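Long-range contacts in leucine-rich repeat protein (Bacteroides thetaiotaomicron, PDB 4ECN), which is of unknown function but, as an extracellular leucine-rich repeat protein with DUF4458 domains, probably binds other proteins: residues F15-S20 against L123-V128; P849-G854 against R867-L872. One frame throughout, in Å; residues are numbered along the deposited sequence.

Contact 1: F15-S20 against L123-V128; sequences FKLYKS and LTVDAV
Tyr-18 bonds to the main chain of 123-128 through both its N and its O, and so straddles its bridge partner Thr-124. Its N donates to Leu-123 O at 2.8 Å; its O accepts from Val-125 N at 3.0 Å, nearly straight at 173°. A third bond, Leu-123 N to Lys-16 O at 3.0 Å, completes the alternating pattern of parallel strands, here 10-18 and 118-124 of a mixed sheet in a DUF4458 domain of the transthyretin clan.

Val-125 lies just beyond the paired strand. Its CB sits 3.8 Å from Tyr-18 O, the oxygen its own N engages. From there CG2, set beside the backbone N and anti to the carbonyl carbon, stays close to Tyr-18 O as well and reaches Leu-17 CD2 at 3.8 Å. The side chain also touches Tyr-71 and Tyr-90.

On the face shared by Leu-17 and Leu-123, the CD1 methyl of Leu-123 meets the Phe-15 ring obliquely, 3.7 Å from Phe-15 CD1. The face of Tyr-18 and Thr-124 is more polar and more open: Thr-124 OG1 lies 3.8 Å from Tyr-18 CB, while its CG2 methyl comes 3.6 Å from Lys-19 O.

The main-chain bonds thus set the alignment, whereas Phe-15, Leu-17, Leu-123 and Val-125, all buried, make one face hydrophobic and leave the other mixed.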
ATOM      1  N   PHE A  15     -40.477 -28.098  24.254  1.00 69.45           N
ATOM      2  CA  PHE A  15     -39.717 -26.900  24.594  1.00 68.20           C
ATOM      3  C   PHE A  15     -39.431 -26.859  26.088  1.00 75.91           C
ATOM      4  O   PHE A  15     -40.241 -27.307  26.904  1.00 75.70           O
ATOM      5  CB  PHE A  15     -40.458 -25.631  24.137  1.00 68.13           C
ATOM      6  CG  PHE A  15     -40.698 -25.602  22.643  1.00 67.73           C
ATOM      7  CD1 PHE A  15     -39.720 -25.135  21.775  1.00 69.22           C
ATOM      8  CD2 PHE A  15     -41.887 -26.075  22.105  1.00 68.13           C
ATOM      9  CE1 PHE A  15     -39.933 -25.140  20.395  1.00 68.96           C
ATOM     10  CE2 PHE A  15     -42.095 -26.083  20.728  1.00 69.65           C
ATOM     11  CZ  PHE A  15     -41.119 -25.614  19.882  1.00 66.86           C
ATOM     12  N   LYS A  16     -38.240 -26.365  26.421  1.00 75.29           N
ATOM     13  CA  LYS A  16     -37.736 -26.205  27.780  1.00 76.99           C
ATOM     14  C   LYS A  16     -37.407 -24.714  27.975  1.00 83.11           C
ATOM     15  O   LYS A  16     -36.574 -24.190  27.228  1.00 81.99           O
ATOM     16  CB  LYS A  16     -36.509 -27.125  27.973  1.00 79.87           C
ATOM     17  CG  LYS A  16     -36.477 -27.910  29.275  1.00 97.69           C
ATOM     18  CD  LYS A  16     -35.149 -28.655  29.393  1.00108.28           C
ATOM     19  CE  LYS A  16     -35.047 -29.605  30.563  1.00119.01           C
ATOM     20  NZ  LYS A  16     -33.723 -30.286  30.595  1.00127.02           N
ATOM     21  N   LEU A  17     -38.131 -24.011  28.887  1.00 81.81           N
ATOM     22  CA  LEU A  17     -37.937 -22.574  29.154  1.00 81.65           C
ATOM     23  C   LEU A  17     -36.678 -22.347  30.008  1.00 87.72           C
ATOM     24  O   LEU A  17     -36.525 -22.960  31.067  1.00 89.15           O
ATOM     25  CB  LEU A  17     -39.173 -21.951  29.835  1.00 82.01           C
ATOM     26  CG  LEU A  17     -40.368 -21.618  28.917  1.00 86.62           C
ATOM     27  CD1 LEU A  17     -41.648 -21.471  29.699  1.00 87.58           C
ATOM     28  CD2 LEU A  17     -40.124 -20.348  28.113  1.00 87.96           C
ATOM     29  N   TYR A  18     -35.770 -21.494  29.517  1.00 83.81           N
ATOM     30  CA  TYR A  18     -34.503 -21.177  30.167  1.00 84.24           C
ATOM     31  C   TYR A  18     -34.437 -19.705  30.561  1.00 90.66           C
ATOM     32  O   TYR A  18     -35.084 -18.859  29.935  1.00 90.02           O
ATOM     33  CB  TYR A  18     -33.314 -21.532  29.249  1.00 84.79           C
ATOM     34  CG  TYR A  18     -33.032 -23.018  29.165  1.00 87.81           C
ATOM     35  CD1 TYR A  18     -33.797 -23.850  28.352  1.00 90.14           C
ATOM     36  CD2 TYR A  18     -31.974 -23.588  29.865  1.00 89.15           C
ATOM     37  CE1 TYR A  18     -33.550 -25.221  28.275  1.00 91.66           C
ATOM     38  CE2 TYR A  18     -31.700 -24.957  29.779  1.00 90.85           C
ATOM     39  CZ  TYR A  18     -32.494 -25.772  28.984  1.00 98.47           C
ATOM     40  OH  TYR A  18     -32.242 -27.125  28.895  1.00 98.60           O
ATOM     41  N   LYS A  19     -33.651 -19.411  31.615  1.00 89.01           N
ATOM     42  CA  LYS A  19     -33.420 -18.068  32.148  1.00 88.66           C
ATOM     43  C   LYS A  19     -32.281 -17.390  31.367  1.00 93.56           C
ATOM     44  O   LYS A  19     -31.494 -18.085  30.717  1.00 92.24           O
ATOM     45  CB  LYS A  19     -33.111 -18.138  33.656  1.00 91.20           C
ATOM     46  CG  LYS A  19     -34.287 -18.630  34.498  1.00 96.80           C
ATOM     47  CD  LYS A  19     -33.950 -18.763  35.980  1.00103.73           C
ATOM     48  CE  LYS A  19     -35.186 -19.045  36.807  1.00107.94           C
ATOM     49  NZ  LYS A  19     -34.865 -19.231  38.249  1.00113.50           N
ATOM     50  N   SER A  20     -32.222 -16.035  31.406  1.00 92.29           N
ATOM     51  CA  SER A  20     -31.215 -15.224  30.692  1.00 92.34           C
ATOM     52  C   SER A  20     -30.014 -14.851  31.613  1.00 97.95           C
ATOM     53  O   SER A  20     -29.651 -15.643  32.493  1.00 98.45           O
ATOM     54  CB  SER A  20     -31.856 -13.961  30.117  1.00 95.11           C
ATOM     55  OG  SER A  20     -32.487 -13.194  31.129  1.00102.98           O
ATOM     56  N   LEU A 123     -35.691 -22.647  24.766  1.00 64.91           N
ATOM     57  CA  LEU A 123     -36.165 -21.295  24.563  1.00 63.91           C
ATOM     58  C   LEU A 123     -35.659 -20.443  25.715  1.00 71.17           C
ATOM     59  O   LEU A 123     -36.018 -20.709  26.862  1.00 71.60           O
ATOM     60  CB  LEU A 123     -37.697 -21.227  24.422  1.00 63.44           C
ATOM     61  CG  LEU A 123     -38.307 -21.756  23.125  1.00 66.50           C
ATOM     62  CD1 LEU A 123     -39.814 -21.672  23.175  1.00 65.89           C
ATOM     63  CD2 LEU A 123     -37.781 -21.004  21.906  1.00 67.00           C
ATOM     64  N   THR A 124     -34.784 -19.462  25.425  1.00 69.91           N
ATOM     65  CA  THR A 124     -34.236 -18.578  26.459  1.00 71.31           C
ATOM     66  C   THR A 124     -35.070 -17.287  26.517  1.00 78.34           C
ATOM     67  O   THR A 124     -35.160 -16.554  25.526  1.00 78.99           O
ATOM     68  CB  THR A 124     -32.747 -18.293  26.218  1.00 80.19           C
ATOM     69  OG1 THR A 124     -32.033 -19.534  26.219  1.00 83.55           O
ATOM     70  CG2 THR A 124     -32.158 -17.362  27.268  1.00 77.50           C
ATOM     71  N   VAL A 125     -35.668 -17.012  27.685  1.00 75.94           N
ATOM     72  CA  VAL A 125     -36.493 -15.820  27.885  1.00 76.08           C
ATOM     73  C   VAL A 125     -35.575 -14.569  27.986  1.00 79.78           C
ATOM     74  O   VAL A 125     -34.846 -14.399  28.973  1.00 80.20           O
ATOM     75  CB  VAL A 125     -37.414 -15.972  29.122  1.00 81.01           C
ATOM     76  CG1 VAL A 125     -38.158 -14.680  29.434  1.00 80.79           C
ATOM     77  CG2 VAL A 125     -38.397 -17.119  28.934  1.00 81.44           C
ATOM     78  N   ASP A 126     -35.624 -13.714  26.938  1.00 74.01           N
ATOM     79  CA  ASP A 126     -34.878 -12.457  26.815  1.00 71.81           C
ATOM     80  C   ASP A 126     -35.357 -11.459  27.865  1.00 74.41           C
ATOM     81  O   ASP A 126     -36.563 -11.246  28.018  1.00 73.32           O
ATOM     82  CB  ASP A 126     -35.050 -11.876  25.395  1.00 72.56           C
ATOM     83  CG  ASP A 126     -34.179 -10.685  25.032  1.00 81.57           C
ATOM     84  OD1 ASP A 126     -33.302 -10.311  25.845  1.00 82.96           O
ATOM     85  OD2 ASP A 126     -34.333 -10.164  23.907  1.00 87.07           O
ATOM     86  N   ALA A 127     -34.398 -10.846  28.580  1.00 71.03           N
ATOM     87  CA  ALA A 127     -34.636  -9.856  29.643  1.00 70.83           C
ATOM     88  C   ALA A 127     -35.307  -8.573  29.104  1.00 70.51           C
ATOM     89  O   ALA A 127     -36.024  -7.891  29.845  1.00 68.36           O
ATOM     90  CB  ALA A 127     -33.310  -9.500  30.309  1.00 71.58           C
ATOM     91  N   VAL A 128     -35.045  -8.262  27.809  1.00 64.83           N
ATOM     92  CA  VAL A 128     -35.539  -7.092  27.101  1.00 63.70           C
ATOM     93  C   VAL A 128     -37.030  -7.278  26.816  1.00 67.47           C
ATOM     94  O   VAL A 128     -37.398  -8.202  26.090  1.00 66.98           O
ATOM     95  CB  VAL A 128     -34.748  -6.796  25.797  1.00 67.12           C
ATOM     96  CG1 VAL A 128     -35.118  -5.424  25.236  1.00 66.69           C
ATOM     97  CG2 VAL A 128     -33.230  -6.900  26.009  1.00 66.53           C
TER

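Contact 2: P849-G854 against R867-L872; sequences PYIEAG and RGCDAL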
ATOM      1  N   PRO A 849      40.840  20.093  29.925  1.00 70.19           N
ATOM      2  CA  PRO A 849      39.601  20.705  30.456  1.00 69.18           C
ATOM      3  C   PRO A 849      38.420  20.643  29.469  1.00 70.77           C
ATOM      4  O   PRO A 849      37.268  20.613  29.910  1.00 70.39           O
ATOM      5  CB  PRO A 849      40.000  22.154  30.730  1.00 71.51           C
ATOM      6  CG  PRO A 849      41.203  22.398  29.913  1.00 75.99           C
ATOM      7  CD  PRO A 849      41.909  21.105  29.748  1.00 71.51           C
ATOM      8  N   TYR A 850      38.698  20.601  28.146  1.00 65.32           N
ATOM      9  CA  TYR A 850      37.659  20.518  27.108  1.00 63.72           C
ATOM     10  C   TYR A 850      37.036  19.118  27.067  1.00 68.02           C
ATOM     11  O   TYR A 850      35.838  18.997  26.800  1.00 66.31           O
ATOM     12  CB  TYR A 850      38.225  20.885  25.729  1.00 63.36           C
ATOM     13  CG  TYR A 850      38.688  22.323  25.623  1.00 63.53           C
ATOM     14  CD1 TYR A 850      39.994  22.683  25.948  1.00 65.78           C
ATOM     15  CD2 TYR A 850      37.819  23.326  25.199  1.00 63.09           C
ATOM     16  CE1 TYR A 850      40.422  24.008  25.863  1.00 66.71           C
ATOM     17  CE2 TYR A 850      38.232  24.655  25.112  1.00 63.99           C
ATOM     18  CZ  TYR A 850      39.539  24.991  25.434  1.00 71.79           C
ATOM     19  OH  TYR A 850      39.963  26.297  25.322  1.00 70.60           O
ATOM     20  N   ILE A 851      37.845  18.065  27.352  1.00 66.75           N
ATOM     21  CA  ILE A 851      37.388  16.661  27.409  1.00 66.81           C
ATOM     22  C   ILE A 851      36.411  16.520  28.576  1.00 73.41           C
ATOM     23  O   ILE A 851      35.329  15.939  28.411  1.00 71.72           O
ATOM     24  CB  ILE A 851      38.585  15.660  27.518  1.00 69.24           C
ATOM     25  CG1 ILE A 851      39.386  15.668  26.196  1.00 68.42           C
ATOM     26  CG2 ILE A 851      38.099  14.232  27.864  1.00 68.68           C
ATOM     27  CD1 ILE A 851      40.720  14.996  26.176  1.00 72.71           C
ATOM     28  N   GLU A 852      36.802  17.102  29.737  1.00 73.08           N
ATOM     29  CA  GLU A 852      36.059  17.120  31.004  1.00 74.41           C
ATOM     30  C   GLU A 852      34.729  17.856  30.859  1.00 77.80           C
ATOM     31  O   GLU A 852      33.741  17.426  31.455  1.00 77.03           O
ATOM     32  CB  GLU A 852      36.901  17.773  32.126  1.00 77.01           C
ATOM     33  CG  GLU A 852      38.094  16.920  32.538  1.00 89.83           C
ATOM     34  CD  GLU A 852      39.152  17.513  33.452  1.00116.20           C
ATOM     35  OE1 GLU A 852      39.025  18.690  33.864  1.00114.26           O
ATOM     36  OE2 GLU A 852      40.129  16.784  33.743  1.00109.05           O
ATOM     37  N   ALA A 853      34.703  18.937  30.047  1.00 74.20           N
ATOM     38  CA  ALA A 853      33.528  19.776  29.816  1.00 74.14           C
ATOM     39  C   ALA A 853      32.599  19.216  28.702  1.00 80.63           C
ATOM     40  O   ALA A 853      31.617  19.878  28.342  1.00 81.14           O
ATOM     41  CB  ALA A 853      33.978  21.177  29.457  1.00 74.82           C
ATOM     42  N   GLY A 854      32.891  17.998  28.219  1.00 77.51           N
ATOM     43  CA  GLY A 854      32.133  17.299  27.180  1.00 75.82           C
ATOM     44  C   GLY A 854      32.120  18.034  25.858  1.00 78.45           C
ATOM     45  O   GLY A 854      31.117  18.006  25.145  1.00 77.16           O
ATOM     46  N   ARG A 867      49.156  10.550  28.352  1.00 62.74           N
ATOM     47  CA  ARG A 867      49.469  11.402  29.495  1.00 63.76           C
ATOM     48  C   ARG A 867      48.599  12.687  29.472  1.00 72.49           C
ATOM     49  O   ARG A 867      48.171  13.128  28.394  1.00 71.60           O
ATOM     50  CB  ARG A 867      50.978  11.759  29.475  1.00 58.15           C
ATOM     51  CG  ARG A 867      51.888  10.566  29.771  1.00 57.77           C
ATOM     52  CD  ARG A 867      53.322  10.735  29.292  1.00 59.19           C
ATOM     53  NE  ARG A 867      53.416  10.566  27.844  1.00 73.82           N
ATOM     54  CZ  ARG A 867      54.079  11.376  27.024  1.00 88.67           C
ATOM     55  NH1 ARG A 867      54.753  12.417  27.506  1.00 73.42           N
ATOM     56  NH2 ARG A 867      54.082  11.146  25.718  1.00 71.49           N
ATOM     57  N   GLY A 868      48.329  13.243  30.662  1.00 72.13           N
ATOM     58  CA  GLY A 868      47.654  14.527  30.827  1.00 72.49           C
ATOM     59  C   GLY A 868      46.189  14.633  31.187  1.00 77.61           C
ATOM     60  O   GLY A 868      45.703  15.756  31.359  1.00 77.20           O
ATOM     61  N   CYS A 869      45.461  13.511  31.283  1.00 75.91           N
ATOM     62  CA  CYS A 869      44.040  13.568  31.642  1.00 76.79           C
ATOM     63  C   CYS A 869      43.688  12.375  32.524  1.00 82.89           C
ATOM     64  O   CYS A 869      43.706  11.216  32.082  1.00 82.55           O
ATOM     65  CB  CYS A 869      43.143  13.639  30.408  1.00 76.19           C
ATOM     66  SG  CYS A 869      41.376  13.781  30.781  1.00 80.17           S
ATOM     67  N   ASP A 870      43.382  12.676  33.791  1.00 80.53           N
ATOM     68  CA  ASP A 870      43.044  11.656  34.774  1.00 80.50           C
ATOM     69  C   ASP A 870      41.629  11.153  34.546  1.00 80.01           C
ATOM     70  O   ASP A 870      41.362   9.984  34.823  1.00 78.87           O
ATOM     71  CB  ASP A 870      43.214  12.195  36.204  1.00 84.06           C
ATOM     72  CG  ASP A 870      44.662  12.449  36.575  1.00 97.50           C
ATOM     73  OD1 ASP A 870      45.267  13.393  36.004  1.00 98.50           O
ATOM     74  OD2 ASP A 870      45.193  11.707  37.432  1.00104.07           O
ATOM     75  N   ALA A 871      40.751  12.015  33.991  1.00 74.70           N
ATOM     76  CA  ALA A 871      39.338  11.726  33.709  1.00 73.78           C
ATOM     77  C   ALA A 871      39.155  10.563  32.699  1.00 77.46           C
ATOM     78  O   ALA A 871      38.076   9.958  32.671  1.00 76.31           O
ATOM     79  CB  ALA A 871      38.651  12.976  33.175  1.00 73.65           C
ATOM     80  N   LEU A 872      40.206  10.248  31.888  1.00 73.88           N
ATOM     81  CA  LEU A 872      40.186   9.193  30.854  1.00 71.95           C
ATOM     82  C   LEU A 872      40.233   7.783  31.448  1.00 76.45           C
ATOM     83  O   LEU A 872      39.732   6.834  30.830  1.00 75.50           O
ATOM     84  CB  LEU A 872      41.361   9.342  29.861  1.00 70.64           C
ATOM     85  CG  LEU A 872      41.395  10.574  28.950  1.00 72.54           C
ATOM     86  CD1 LEU A 872      42.676  10.604  28.155  1.00 72.09           C
ATOM     87  CD2 LEU A 872      40.202  10.635  28.015  1.00 69.35           C
TER
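Ile-851 and Leu-872 bring their branches together at about a right angle, joining a short helix that ends in a Schellman motif to the loop that follows strand 865-867, near the C-terminus, at the end of the leucine-rich repeat solenoid. The evidence for the motif is direct: Gly-854 has positive phi, its N bonds to Ile-851 O at 3.2 Å, and Met-855 N bonds to Tyr-850 O. The helix 848-852 therefore stops just after the residues that make the contact.

Ile-851 points its CB toward 867-872, and its CG2 methyl does the touching. With CG1 anti to the carbonyl carbon (chi1 -68°), CG2 falls anti to the backbone N and projects at the other segment. It meets Leu-872 CD2 at 4.2 Å and Cys-869 SG at 4.4 Å, two partners about 60° apart as measured at CG2. Cys-869 holds SG anti to its own backbone N (chi1 -178°), which sends the sulfur toward the helix. Both partners are buried; Cys-869 also rests on Val-844 and Ile-851 on Tyr-856, so the apolar patch continues into neighbouring loops. The carbonyl of Leu-872 is tied separately, Leu-872 O being hydrogen-bonded to the hydroxyl of Tyr-860.

On the more exposed side, Glu-852 meets the Ala-871 methyl with CG and with carboxylate atom OE2. Its carboxylate stays well apart from that of Asp-870, with Glu-852 OE2 6.6 Å from Asp-870 OD1. The Ala-871 CB methyl lies 4.0 Å from Glu-852 CG and 4.1 Å from Glu-852 OE2.

Overall arrangement
The two contacts lie near opposite ends of one long chain: their centres are 83 Å apart, their nearest atoms about 69 Å, and they share no strand, sheet or helix. Both segments of contact 1 precede both of contact 2 along the chain. Contact 1 spans 103 residues and joins two strands of the first mixed sheet; contact 2 spans 13 and joins a helix to the loop after the last strand, 865-867. Between them come a second mixed sheet of similar topology and the two ten-strand sheets of the repeat region, with a sodium site, at Gln-314 and Val-317, by the start of the first. Each contact is thus local to one end of an elongated, modular protein.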